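Local coordinates for protein esterase D (PDB 3DKR) that probably hydrolyses carboxylic ester bonds, as an alpha/beta hydrolase likely to use a catalytic triad, at residues A[11-16]-A[33-38]; A[94-99]-A[242-247]; A[126-131]-A[172-177]. All blocks are in the same frame, centred on the assembly; numbering follows the deposited sequence.

Interaction 1 of 3, residues A[11-16]-A[33-38]; sequences RKPQPF and GSPNDM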
ATOM      1  N   ARG A  11      10.003   6.178 -18.588  1.00 32.35           N
ATOM      2  CA  ARG A  11       9.186   4.980 -18.732  1.00 30.68           C
ATOM      3  C   ARG A  11       8.061   4.932 -17.725  1.00 29.54           C
ATOM      4  O   ARG A  11       8.294   4.817 -16.520  1.00 28.81           O
ATOM      5  CB  ARG A  11      10.009   3.702 -18.630  1.00 31.38           C
ATOM      6  CG  ARG A  11      10.120   3.004 -19.955  1.00 30.22           C
ATOM      7  CD  ARG A  11      10.530   1.568 -19.816  1.00 28.93           C
ATOM      8  NE  ARG A  11       9.390   0.679 -19.608  1.00 24.70           N
ATOM      9  CZ  ARG A  11       8.528   0.323 -20.556  1.00 26.12           C
ATOM     10  NH1 ARG A  11       8.659   0.769 -21.798  1.00 26.13           N
ATOM     11  NH2 ARG A  11       7.526  -0.501 -20.269  1.00 27.60           N
ATOM     12  N   LYS A  12       6.840   4.974 -18.243  1.00 28.20           N
ATOM     13  CA  LYS A  12       5.653   4.884 -17.413  1.00 27.52           C
ATOM     14  C   LYS A  12       5.509   3.466 -16.864  1.00 26.53           C
ATOM     15  O   LYS A  12       5.465   2.509 -17.645  1.00 27.08           O
ATOM     16  CB  LYS A  12       4.411   5.236 -18.240  1.00 28.27           C
ATOM     17  CG  LYS A  12       4.368   6.695 -18.669  1.00 28.81           C
ATOM     18  N   PRO A  13       5.431   3.317 -15.526  1.00 24.90           N
ATOM     19  CA  PRO A  13       5.079   1.995 -15.004  1.00 24.10           C
ATOM     20  C   PRO A  13       3.645   1.673 -15.406  1.00 23.88           C
ATOM     21  O   PRO A  13       2.824   2.587 -15.542  1.00 25.71           O
ATOM     22  CB  PRO A  13       5.223   2.151 -13.481  1.00 24.68           C
ATOM     23  CG  PRO A  13       5.132   3.577 -13.218  1.00 24.64           C
ATOM     24  CD  PRO A  13       5.617   4.304 -14.445  1.00 24.04           C
ATOM     25  N   GLN A  14       3.367   0.398 -15.656  1.00 21.94           N
ATOM     26  CA  GLN A  14       2.046  -0.047 -16.050  1.00 20.96           C
ATOM     27  C   GLN A  14       1.459  -0.880 -14.918  1.00 18.46           C
ATOM     28  O   GLN A  14       2.205  -1.540 -14.208  1.00 18.43           O
ATOM     29  CB  GLN A  14       2.187  -0.962 -17.264  1.00 20.97           C
ATOM     30  CG  GLN A  14       2.785  -0.296 -18.486  1.00 24.12           C
ATOM     31  CD  GLN A  14       1.787   0.581 -19.193  1.00 27.60           C
ATOM     32  OE1 GLN A  14       0.592   0.280 -19.226  1.00 29.19           O
ATOM     33  NE2 GLN A  14       2.276   1.670 -19.794  1.00 29.83           N
ATOM     34  N   PRO A  15       0.130  -0.915 -14.795  1.00 17.79           N
ATOM     35  CA  PRO A  15      -0.429  -1.948 -13.921  1.00 17.18           C
ATOM     36  C   PRO A  15      -0.022  -3.289 -14.503  1.00 16.68           C
ATOM     37  O   PRO A  15       0.209  -3.378 -15.707  1.00 16.68           O
ATOM     38  CB  PRO A  15      -1.943  -1.755 -14.051  1.00 17.74           C
ATOM     39  CG  PRO A  15      -2.129  -0.954 -15.288  1.00 18.68           C
ATOM     40  CD  PRO A  15      -0.913  -0.145 -15.485  1.00 18.27           C
ATOM     41  N   PHE A  16       0.080  -4.328 -13.675  1.00 16.05           N
ATOM     42  CA  PHE A  16       0.438  -5.649 -14.199  1.00 15.42           C
ATOM     43  C   PHE A  16      -0.205  -6.784 -13.429  1.00 15.80           C
ATOM     44  O   PHE A  16      -0.662  -6.594 -12.311  1.00 15.19           O
ATOM     45  CB  PHE A  16       1.954  -5.842 -14.305  1.00 15.59           C
ATOM     46  CG  PHE A  16       2.689  -5.919 -12.983  1.00 15.30           C
ATOM     47  CD1 PHE A  16       3.134  -4.765 -12.331  1.00 15.22           C
ATOM     48  CD2 PHE A  16       3.005  -7.149 -12.420  1.00 16.56           C
ATOM     49  CE1 PHE A  16       3.825  -4.840 -11.136  1.00 16.54           C
ATOM     50  CE2 PHE A  16       3.694  -7.222 -11.238  1.00 16.50           C
ATOM     51  CZ  PHE A  16       4.115  -6.062 -10.597  1.00 16.31           C
ATOM     52  N   GLY A  33       4.501   6.420  -5.257  1.00 16.14           N
ATOM     53  CA  GLY A  33       5.036   5.185  -5.813  1.00 16.79           C
ATOM     54  C   GLY A  33       4.345   4.781  -7.090  1.00 16.23           C
ATOM     55  O   GLY A  33       3.796   5.615  -7.832  1.00 16.20           O
ATOM     56  N   SER A  34       4.322   3.469  -7.334  1.00 15.85           N
ATOM     57  CA  SER A  34       3.779   2.925  -8.571  1.00 15.17           C
ATOM     58  C   SER A  34       3.824   1.413  -8.456  1.00 14.79           C
ATOM     59  O   SER A  34       4.310   0.883  -7.417  1.00 14.03           O
ATOM     60  CB  SER A  34       4.621   3.360  -9.773  1.00 14.78           C
ATOM     61  OG  SER A  34       5.803   2.580  -9.875  1.00 17.23           O
ATOM     62  N   PRO A  35       3.309   0.707  -9.476  1.00 14.22           N
ATOM     63  CA  PRO A  35       3.474  -0.754  -9.438  1.00 14.41           C
ATOM     64  C   PRO A  35       4.927  -1.227  -9.221  1.00 14.43           C
ATOM     65  O   PRO A  35       5.129  -2.313  -8.693  1.00 14.83           O
ATOM     66  CB  PRO A  35       2.898  -1.197 -10.784  1.00 15.29           C
ATOM     67  CG  PRO A  35       1.788  -0.164 -11.041  1.00 14.94           C
ATOM     68  CD  PRO A  35       2.434   1.132 -10.588  1.00 15.75           C
ATOM     69  N   ASN A  36       5.928  -0.419  -9.582  1.00 14.10           N
ATOM     70  CA  ASN A  36       7.320  -0.824  -9.341  1.00 15.03           C
ATOM     71  C   ASN A  36       7.629  -1.139  -7.878  1.00 14.37           C
ATOM     72  O   ASN A  36       8.516  -1.954  -7.583  1.00 14.72           O
ATOM     73  CB  ASN A  36       8.296   0.238  -9.830  1.00 14.78           C
ATOM     74  CG  ASN A  36       8.303   0.384 -11.346  1.00 16.62           C
ATOM     75  OD1 ASN A  36       8.440   1.502 -11.873  1.00 19.60           O
ATOM     76  ND2 ASN A  36       8.183  -0.728 -12.047  1.00 14.32           N
ATOM     77  N   ASP A  37       6.885  -0.501  -6.965  1.00 14.32           N
ATOM     78  CA  ASP A  37       7.024  -0.734  -5.527  1.00 14.96           C
ATOM     79  C   ASP A  37       6.845  -2.221  -5.199  1.00 14.71           C
ATOM     80  O   ASP A  37       7.355  -2.705  -4.199  1.00 15.07           O
ATOM     81  CB  ASP A  37       5.945   0.025  -4.737  1.00 15.34           C
ATOM     82  CG  ASP A  37       6.044   1.545  -4.843  1.00 17.57           C
ATOM     83  OD1 ASP A  37       7.098   2.085  -5.240  1.00 19.33           O
ATOM     84  OD2 ASP A  37       5.024   2.186  -4.514  1.00 16.79           O
ATOM     85  N   MET A  38       6.112  -2.925  -6.059  1.00 14.27           N
ATOM     86  CA  MET A  38       5.693  -4.293  -5.778  1.00 14.76           C
ATOM     87  C   MET A  38       6.344  -5.339  -6.692  1.00 15.32           C
ATOM     88  O   MET A  38       5.979  -6.516  -6.630  1.00 14.59           O
ATOM     89  CB  MET A  38       4.163  -4.399  -5.892  1.00 15.25           C
ATOM     90  CG  MET A  38       3.389  -3.563  -4.872  1.00 15.51           C
ATOM     91  SD  MET A  38       3.729  -4.127  -3.203  1.00 15.20           S
ATOM     92  CE  MET A  38       2.592  -3.099  -2.263  1.00 16.41           C
TER
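Pro15 and Pro35 bring the two backbones nearest, with 6.1 Å from CA to CA. The segment 11-16 runs without regular structure into strand 16-18. The segment 33-38 turns into a 3-10 run at 35-38, closed by Met38 N to Pro35 O at 2.9 Å, and helix 39-47 follows. Pro13 lays the CB-CG side of its ring on Ser34. Pro13 CG sits tightly, 3.5 Å from Ser34 CB. The Ser34 hydroxyl stands between its own backbone N and carbonyl carbon (chi1 79°). From there Ser34 OG accepts a hydrogen bond from Asn36 N at 3.0 Å, an ST turn, while also lying against the Pro13 ring. Ser34 N donates to Asp37 OD2 at 3.2 Å, from well above the carboxylate plane. With an alanine here, Asn36 N would probably lose its acceptor and the turn facing Pro13 would be less firmly fixed. Pro35 packs against the Gln14-Pro15 backbone, its CG 3.5 Å from Gln14 O. Phe16 slides alongside Pro35 in the opposite direction and places CE1 3.8 Å from Pro35 CB. The edge of the Phe16 ring faces Pro35 O in the ring plane. Pro35 and Phe16 both also touch Val54 of strand 51-54, and Phe16 is tied to it by backbone hydrogen bonds. No hydrogen bond crosses between the segments. Their contact is thus mainly apolar fit, while the hydrogen bonds of Ser34 shape the 33-38 turn from within.

Interaction 2 of 3, residues A[94-99]-A[242-247]; sequences KVFVFG and IAFMQQ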
ATOM      1  N   LYS A  94      -9.574 -17.873  -3.458  1.00 15.27           N
ATOM      2  CA  LYS A  94      -9.184 -17.047  -2.310  1.00 15.48           C
ATOM      3  C   LYS A  94      -8.404 -15.838  -2.770  1.00 15.23           C
ATOM      4  O   LYS A  94      -7.588 -15.936  -3.688  1.00 14.86           O
ATOM      5  CB  LYS A  94      -8.346 -17.860  -1.323  1.00 16.40           C
ATOM      6  CG  LYS A  94      -9.095 -19.062  -0.735  1.00 18.01           C
ATOM      7  CD  LYS A  94      -8.337 -19.668   0.442  1.00 21.45           C
ATOM      8  CE  LYS A  94      -9.008 -20.928   0.986  1.00 22.56           C
ATOM      9  NZ  LYS A  94      -8.324 -21.474   2.194  1.00 23.67           N
ATOM     10  N   VAL A  95      -8.670 -14.703  -2.126  1.00 14.86           N
ATOM     11  CA  VAL A  95      -7.991 -13.450  -2.463  1.00 15.12           C
ATOM     12  C   VAL A  95      -7.501 -12.789  -1.180  1.00 15.74           C
ATOM     13  O   VAL A  95      -8.232 -12.721  -0.193  1.00 15.80           O
ATOM     14  CB  VAL A  95      -8.929 -12.516  -3.231  1.00 15.39           C
ATOM     15  CG1 VAL A  95      -8.353 -11.099  -3.303  1.00 16.35           C
ATOM     16  CG2 VAL A  95      -9.191 -13.066  -4.638  1.00 15.90           C
ATOM     17  N   PHE A  96      -6.260 -12.309  -1.236  1.00 14.99           N
ATOM     18  CA  PHE A  96      -5.627 -11.530  -0.181  1.00 14.98           C
ATOM     19  C   PHE A  96      -5.341 -10.131  -0.736  1.00 14.65           C
ATOM     20  O   PHE A  96      -5.102  -9.983  -1.923  1.00 14.51           O
ATOM     21  CB  PHE A  96      -4.315 -12.171   0.232  1.00 15.52           C
ATOM     22  CG  PHE A  96      -4.466 -13.528   0.872  1.00 16.44           C
ATOM     23  CD1 PHE A  96      -4.353 -13.670   2.246  1.00 17.39           C
ATOM     24  CD2 PHE A  96      -4.742 -14.651   0.110  1.00 16.06           C
ATOM     25  CE1 PHE A  96      -4.502 -14.925   2.843  1.00 17.83           C
ATOM     26  CE2 PHE A  96      -4.896 -15.908   0.713  1.00 16.49           C
ATOM     27  CZ  PHE A  96      -4.773 -16.025   2.075  1.00 16.99           C
ATOM     28  N   VAL A  97      -5.367  -9.126   0.125  1.00 14.62           N
ATOM     29  CA  VAL A  97      -5.102  -7.740  -0.287  1.00 14.87           C
ATOM     30  C   VAL A  97      -4.143  -7.091   0.691  1.00 15.11           C
ATOM     31  O   VAL A  97      -4.411  -7.072   1.895  1.00 14.74           O
ATOM     32  CB  VAL A  97      -6.404  -6.942  -0.319  1.00 15.35           C
ATOM     33  CG1 VAL A  97      -6.156  -5.528  -0.857  1.00 16.19           C
ATOM     34  CG2 VAL A  97      -7.465  -7.724  -1.133  1.00 17.94           C
ATOM     35  N   PHE A  98      -3.044  -6.542   0.161  1.00 13.92           N
ATOM     36  CA  PHE A  98      -2.016  -5.880   0.975  1.00 13.94           C
ATOM     37  C   PHE A  98      -1.624  -4.565   0.330  1.00 13.66           C
ATOM     38  O   PHE A  98      -1.756  -4.405  -0.873  1.00 14.24           O
ATOM     39  CB  PHE A  98      -0.735  -6.722   1.070  1.00 14.20           C
ATOM     40  CG  PHE A  98      -0.948  -8.131   1.548  1.00 14.57           C
ATOM     41  CD1 PHE A  98      -1.015  -8.414   2.910  1.00 14.92           C
ATOM     42  CD2 PHE A  98      -0.993  -9.182   0.644  1.00 14.33           C
ATOM     43  CE1 PHE A  98      -1.182  -9.712   3.355  1.00 15.52           C
ATOM     44  CE2 PHE A  98      -1.187 -10.478   1.083  1.00 15.37           C
ATOM     45  CZ  PHE A  98      -1.254 -10.738   2.438  1.00 15.08           C
ATOM     46  N   GLY A  99      -1.074  -3.663   1.130  1.00 14.22           N
ATOM     47  CA  GLY A  99      -0.544  -2.415   0.595  1.00 14.01           C
ATOM     48  C   GLY A  99       0.520  -1.790   1.455  1.00 14.31           C
ATOM     49  O   GLY A  99       0.750  -2.222   2.587  1.00 15.06           O
ATOM     50  N   ILE A 242       4.094 -14.929   2.737  1.00 17.81           N
ATOM     51  CA  ILE A 242       3.770 -16.243   2.208  1.00 18.42           C
ATOM     52  C   ILE A 242       3.374 -17.180   3.347  1.00 18.62           C
ATOM     53  O   ILE A 242       2.382 -17.889   3.235  1.00 18.68           O
ATOM     54  CB  ILE A 242       4.928 -16.769   1.342  1.00 18.89           C
ATOM     55  CG1 ILE A 242       5.021 -15.926   0.068  1.00 18.94           C
ATOM     56  CG2 ILE A 242       4.705 -18.235   0.980  1.00 19.92           C
ATOM     57  CD1 ILE A 242       6.252 -16.186  -0.788  1.00 21.12           C
ATOM     58  N   ALA A 243       4.105 -17.138   4.457  1.00 18.20           N
ATOM     59  CA  ALA A 243       3.723 -17.943   5.635  1.00 18.74           C
ATOM     60  C   ALA A 243       2.308 -17.603   6.121  1.00 19.07           C
ATOM     61  O   ALA A 243       1.506 -18.486   6.469  1.00 19.13           O
ATOM     62  CB  ALA A 243       4.718 -17.752   6.748  1.00 19.26           C
ATOM     63  N   PHE A 244       1.995 -16.310   6.132  1.00 18.78           N
ATOM     64  CA  PHE A 244       0.685 -15.813   6.541  1.00 19.28           C
ATOM     65  C   PHE A 244      -0.430 -16.380   5.676  1.00 19.70           C
ATOM     66  O   PHE A 244      -1.462 -16.845   6.178  1.00 19.41           O
ATOM     67  CB  PHE A 244       0.713 -14.276   6.504  1.00 19.13           C
ATOM     68  CG  PHE A 244      -0.611 -13.619   6.725  1.00 18.54           C
ATOM     69  CD1 PHE A 244      -1.117 -13.428   8.018  1.00 19.51           C
ATOM     70  CD2 PHE A 244      -1.341 -13.126   5.654  1.00 17.97           C
ATOM     71  CE1 PHE A 244      -2.322 -12.791   8.211  1.00 18.40           C
ATOM     72  CE2 PHE A 244      -2.564 -12.494   5.853  1.00 18.11           C
ATOM     73  CZ  PHE A 244      -3.048 -12.320   7.120  1.00 19.60           C
ATOM     74  N   MET A 245      -0.216 -16.345   4.360  1.00 20.07           N
ATOM     75  CA  MET A 245      -1.188 -16.885   3.430  1.00 21.10           C
ATOM     76  C   MET A 245      -1.311 -18.399   3.555  1.00 21.16           C
ATOM     77  O   MET A 245      -2.411 -18.942   3.514  1.00 20.83           O
ATOM     78  CB  MET A 245      -0.821 -16.470   2.010  1.00 21.42           C
ATOM     79  CG  MET A 245      -1.076 -14.987   1.817  1.00 21.22           C
ATOM     80  SD  MET A 245      -1.140 -14.487   0.091  1.00 24.51           S
ATOM     81  CE  MET A 245       0.564 -14.572  -0.116  1.00 15.42           C
ATOM     82  N   GLN A 246      -0.189 -19.066   3.764  1.00 21.92           N
ATOM     83  CA  GLN A 246      -0.201 -20.530   3.831  1.00 23.10           C
ATOM     84  C   GLN A 246      -0.931 -21.051   5.060  1.00 23.81           C
ATOM     85  O   GLN A 246      -1.440 -22.178   5.056  1.00 23.77           O
ATOM     86  CB  GLN A 246       1.225 -21.065   3.770  1.00 23.42           C
ATOM     87  CG  GLN A 246       1.790 -21.081   2.376  1.00 25.40           C
ATOM     88  CD  GLN A 246       1.106 -22.121   1.506  1.00 28.43           C
ATOM     89  OE1 GLN A 246       0.010 -21.896   0.994  1.00 29.89           O
ATOM     90  NE2 GLN A 246       1.735 -23.287   1.369  1.00 31.26           N
ATOM     91  N   GLN A 247      -0.986 -20.241   6.110  1.00 24.66           N
ATOM     92  CA  GLN A 247      -1.804 -20.561   7.286  1.00 26.66           C
ATOM     93  C   GLN A 247      -3.294 -20.732   6.983  1.00 27.47           C
ATOM     94  O   GLN A 247      -4.007 -21.375   7.756  1.00 28.29           O
ATOM     95  CB  GLN A 247      -1.608 -19.500   8.366  1.00 27.08           C
ATOM     96  CG  GLN A 247      -0.282 -19.619   9.071  1.00 30.28           C
ATOM     97  CD  GLN A 247      -0.219 -20.845   9.973  1.00 34.97           C
ATOM     98  OE1 GLN A 247      -1.159 -21.118  10.726  1.00 39.53           O
ATOM     99  NE2 GLN A 247       0.889 -21.593   9.898  1.00 37.83           N
TER
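Phe96 and Phe98 meet Phe244 and Met245 without any hydrogen bond between them; the shortest polar bond in the two segments is Gln246 N to Ile242 O, 2.9 Å, inside the helix. The axes of strand 94-99 and helix segment 242-246 approach to 10.9 Å and run roughly antiparallel, at 146°. Met245 carries much of the contact. Met245 CG lies over the centre of the Phe96 ring, 3.6 Å from the centroid, a CH-pi contact. Met245 SD sits over the same face, nearer the CB side, 3.5 Å from Phe96 CG. The Met245 chain extends at chi2 and then bends at chi3 (-76°), which carries its methyl away from that face. Met245 SD also lies at the edge of the Phe98 ring, 4.1 Å from Phe98 CE2, so one methionine makes Met-aromatic contacts with two phenylalanines. Phe244 has CG anti to its backbone N (chi1 172°), which sets its ring against the two strand phenylalanines. Phe244 CE2 comes 4.0 Å from Phe98 CE1 and 4.2 Å from Phe96 CD1, at the edge of both strand rings. Beyond the pair, Phe188 meets Phe244 edge-to-face, and Val25 and Leu45 touch Met245. All four contact residues are buried. This is a helix-on-sheet layer of the alpha/beta hydrolase fold: the C-terminal helix 234-246 covers a central parallel strand, which leads through Leu100 to the predicted nucleophile Ser101, at the nucleophile elbow.

Interaction 3 of 3, residues A[126-131]-A[172-177]; sequences PILPGK and FATTVA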
ATOM      1  N   PRO A 126      -0.472   3.307   8.378  1.00 15.37           N
ATOM      2  CA  PRO A 126      -1.242   4.240   7.572  1.00 15.46           C
ATOM      3  C   PRO A 126      -0.737   5.669   7.680  1.00 15.69           C
ATOM      4  O   PRO A 126       0.036   5.998   8.583  1.00 15.76           O
ATOM      5  CB  PRO A 126      -2.659   4.115   8.156  1.00 16.45           C
ATOM      6  CG  PRO A 126      -2.462   3.644   9.548  1.00 16.25           C
ATOM      7  CD  PRO A 126      -1.249   2.775   9.516  1.00 16.21           C
ATOM      8  N   ILE A 127      -1.222   6.499   6.757  1.00 16.06           N
ATOM      9  CA  ILE A 127      -0.969   7.926   6.734  1.00 16.19           C
ATOM     10  C   ILE A 127      -2.057   8.571   7.566  1.00 16.69           C
ATOM     11  O   ILE A 127      -3.203   8.661   7.116  1.00 16.82           O
ATOM     12  CB  ILE A 127      -1.003   8.443   5.281  1.00 15.83           C
ATOM     13  CG1 ILE A 127       0.088   7.754   4.451  1.00 16.07           C
ATOM     14  CG2 ILE A 127      -0.839   9.962   5.233  1.00 15.75           C
ATOM     15  CD1 ILE A 127      -0.003   8.001   2.973  1.00 16.81           C
ATOM     16  N   LEU A 128      -1.688   8.985   8.777  1.00 16.79           N
ATOM     17  CA  LEU A 128      -2.620   9.596   9.744  1.00 16.70           C
ATOM     18  C   LEU A 128      -2.134  10.974  10.198  1.00 17.72           C
ATOM     19  O   LEU A 128      -0.936  11.263  10.178  1.00 17.59           O
ATOM     20  CB  LEU A 128      -2.805   8.673  10.957  1.00 16.81           C
ATOM     21  CG  LEU A 128      -3.667   7.441  10.680  1.00 16.59           C
ATOM     22  CD1 LEU A 128      -3.556   6.451  11.829  1.00 18.38           C
ATOM     23  CD2 LEU A 128      -5.136   7.795  10.461  1.00 17.72           C
ATOM     24  N   PRO A 129      -3.061  11.833  10.640  1.00 17.56           N
ATOM     25  CA  PRO A 129      -2.664  13.221  10.898  1.00 17.95           C
ATOM     26  C   PRO A 129      -1.602  13.327  11.980  1.00 18.48           C
ATOM     27  O   PRO A 129      -1.734  12.717  13.048  1.00 19.06           O
ATOM     28  CB  PRO A 129      -3.972  13.909  11.299  1.00 17.61           C
ATOM     29  CG  PRO A 129      -4.898  12.792  11.696  1.00 17.48           C
ATOM     30  CD  PRO A 129      -4.496  11.605  10.885  1.00 17.82           C
ATOM     31  N   GLY A 130      -0.533  14.058  11.660  1.00 18.78           N
ATOM     32  CA  GLY A 130       0.544  14.345  12.590  1.00 19.13           C
ATOM     33  C   GLY A 130       1.609  13.276  12.714  1.00 19.45           C
ATOM     34  O   GLY A 130       2.572  13.457  13.466  1.00 20.20           O
ATOM     35  N   LYS A 131       1.462  12.181  11.960  1.00 18.37           N
ATOM     36  CA  LYS A 131       2.296  10.983  12.137  1.00 18.71           C
ATOM     37  C   LYS A 131       3.119  10.607  10.908  1.00 18.32           C
ATOM     38  O   LYS A 131       3.453   9.428  10.707  1.00 17.84           O
ATOM     39  CB  LYS A 131       1.391   9.816  12.511  1.00 19.09           C
ATOM     40  CG  LYS A 131       0.473  10.102  13.687  1.00 21.75           C
ATOM     41  CD  LYS A 131       1.258  10.324  14.944  1.00 23.88           C
ATOM     42  CE  LYS A 131       0.384  10.264  16.202  1.00 26.09           C
ATOM     43  NZ  LYS A 131       1.221  10.310  17.428  1.00 29.47           N
ATOM     44  N   PHE A 172      -9.432  10.587   5.149  1.00 16.48           N
ATOM     45  CA  PHE A 172      -9.940   9.293   4.679  1.00 16.61           C
ATOM     46  C   PHE A 172      -9.452   8.192   5.604  1.00 16.63           C
ATOM     47  O   PHE A 172     -10.191   7.266   5.971  1.00 16.46           O
ATOM     48  CB  PHE A 172      -9.429   9.052   3.259  1.00 16.82           C
ATOM     49  CG  PHE A 172     -10.054   7.860   2.588  1.00 16.06           C
ATOM     50  CD1 PHE A 172     -11.105   8.005   1.699  1.00 16.42           C
ATOM     51  CD2 PHE A 172      -9.594   6.591   2.856  1.00 16.43           C
ATOM     52  CE1 PHE A 172     -11.685   6.893   1.100  1.00 16.81           C
ATOM     53  CE2 PHE A 172     -10.161   5.490   2.241  1.00 17.30           C
ATOM     54  CZ  PHE A 172     -11.199   5.641   1.380  1.00 17.49           C
ATOM     55  N   ALA A 173      -8.184   8.290   5.980  1.00 15.75           N
ATOM     56  CA  ALA A 173      -7.561   7.304   6.863  1.00 14.90           C
ATOM     57  C   ALA A 173      -8.176   7.282   8.274  1.00 15.06           C
ATOM     58  O   ALA A 173      -8.295   6.213   8.890  1.00 16.11           O
ATOM     59  CB  ALA A 173      -6.041   7.544   6.939  1.00 15.12           C
ATOM     60  N   THR A 174      -8.558   8.445   8.808  1.00 14.97           N
ATOM     61  CA  THR A 174      -9.178   8.442  10.136  1.00 15.22           C
ATOM     62  C   THR A 174     -10.498   7.674  10.125  1.00 15.92           C
ATOM     63  O   THR A 174     -10.840   6.992  11.088  1.00 16.53           O
ATOM     64  CB  THR A 174      -9.411   9.873  10.715  1.00 15.45           C
ATOM     65  OG1 THR A 174     -10.286  10.632   9.878  1.00 15.63           O
ATOM     66  CG2 THR A 174      -8.070  10.618  10.921  1.00 15.73           C
ATOM     67  N   THR A 175     -11.231   7.749   9.024  1.00 16.49           N
ATOM     68  CA  THR A 175     -12.500   7.019   8.936  1.00 16.86           C
ATOM     69  C   THR A 175     -12.241   5.516   8.882  1.00 17.07           C
ATOM     70  O   THR A 175     -12.902   4.730   9.571  1.00 18.18           O
ATOM     71  CB  THR A 175     -13.290   7.471   7.733  1.00 17.71           C
ATOM     72  OG1 THR A 175     -13.610   8.863   7.913  1.00 18.74           O
ATOM     73  CG2 THR A 175     -14.564   6.637   7.563  1.00 18.15           C
ATOM     74  N   VAL A 176     -11.257   5.114   8.084  1.00 16.04           N
ATOM     75  CA  VAL A 176     -10.836   3.720   8.068  1.00 16.20           C
ATOM     76  C   VAL A 176     -10.408   3.256   9.458  1.00 16.63           C
ATOM     77  O   VAL A 176     -10.805   2.177   9.905  1.00 17.28           O
ATOM     78  CB  VAL A 176      -9.708   3.480   7.025  1.00 16.30           C
ATOM     79  CG1 VAL A 176      -9.192   2.034   7.110  1.00 17.48           C
ATOM     80  CG2 VAL A 176     -10.211   3.788   5.626  1.00 15.43           C
ATOM     81  N   ALA A 177      -9.669   4.085  10.190  1.00 16.35           N
ATOM     82  CA  ALA A 177      -9.220   3.705  11.522  1.00 16.70           C
ATOM     83  C   ALA A 177     -10.405   3.492  12.461  1.00 16.83           C
ATOM     84  O   ALA A 177     -10.398   2.550  13.248  1.00 16.85           O
ATOM     85  CB  ALA A 177      -8.272   4.725  12.095  1.00 16.93           C
TER
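Apolar contacts join Leu128 and Pro129 to Ala173 and Thr174. Leu128 reaches the helix with one branch: Leu128 CD2 comes 3.6 Å from Ala173 CB. Leu128 CD2 also lies against the helix backbone, 3.9 Å from Thr174 N. With CG beside the backbone N (chi1 -74°), the end of Leu128 turns nearer to the helix than its CB does. Pro129 crosses Thr174 at a slant, with Pro129 CD 3.7 Å from Thr174 CG2. Thr174 thus gives its methyl to the contact and keeps its hydroxyl for its own helix, where OG1 bonds to Gln171 O.

Ile127 O presses on Ala173 CB at 3.1 Å, a tight approach of a carbonyl to a methyl. This oxygen is buried and finds no hydrogen-bond partner in the model. Within the loop, Lys131 N bonds to Leu128 O at 3.1 Å and closes a type II beta turn. Gly130 occupies its third position with positive phi, as is usual there.

The Ile127 side chain leads away from Ala173 and touches Ile169 and Asp170, one turn earlier on the same helix. It also lies about 4 Å from the side chain of Ser101, the predicted nucleophile, and about 4 Å from a bound acetate. This places the loop beside the predicted active site, where the acetate may mark the pocket. The loop opens a largely helical excursion before strand 187-192, consistent with the cap insertion common in alpha/beta hydrolases.

Overall arrangement
The three contacts are spread through the fold, with centres 21 to 24 Å apart. Interactions 1 and 2 touch directly: Met38 CE packs on Gly99 CA at 4.3 Å, which links the turn before helix 39-47 to the end of the strand leading to Ser101. Interactions 1 and 3 lie on opposite sides of the chain's centre, with nearest atoms about 10 Å apart. Interactions 2 and 3 come within about 8 Å without touching. Interaction 3 lies nearest the predicted nucleophile. Measured between side chains, Ile127 is about 4 Å from Ser101, against about 10 Å for Met38 of interaction 1 and about 12 Å for Phe98 of interaction 2.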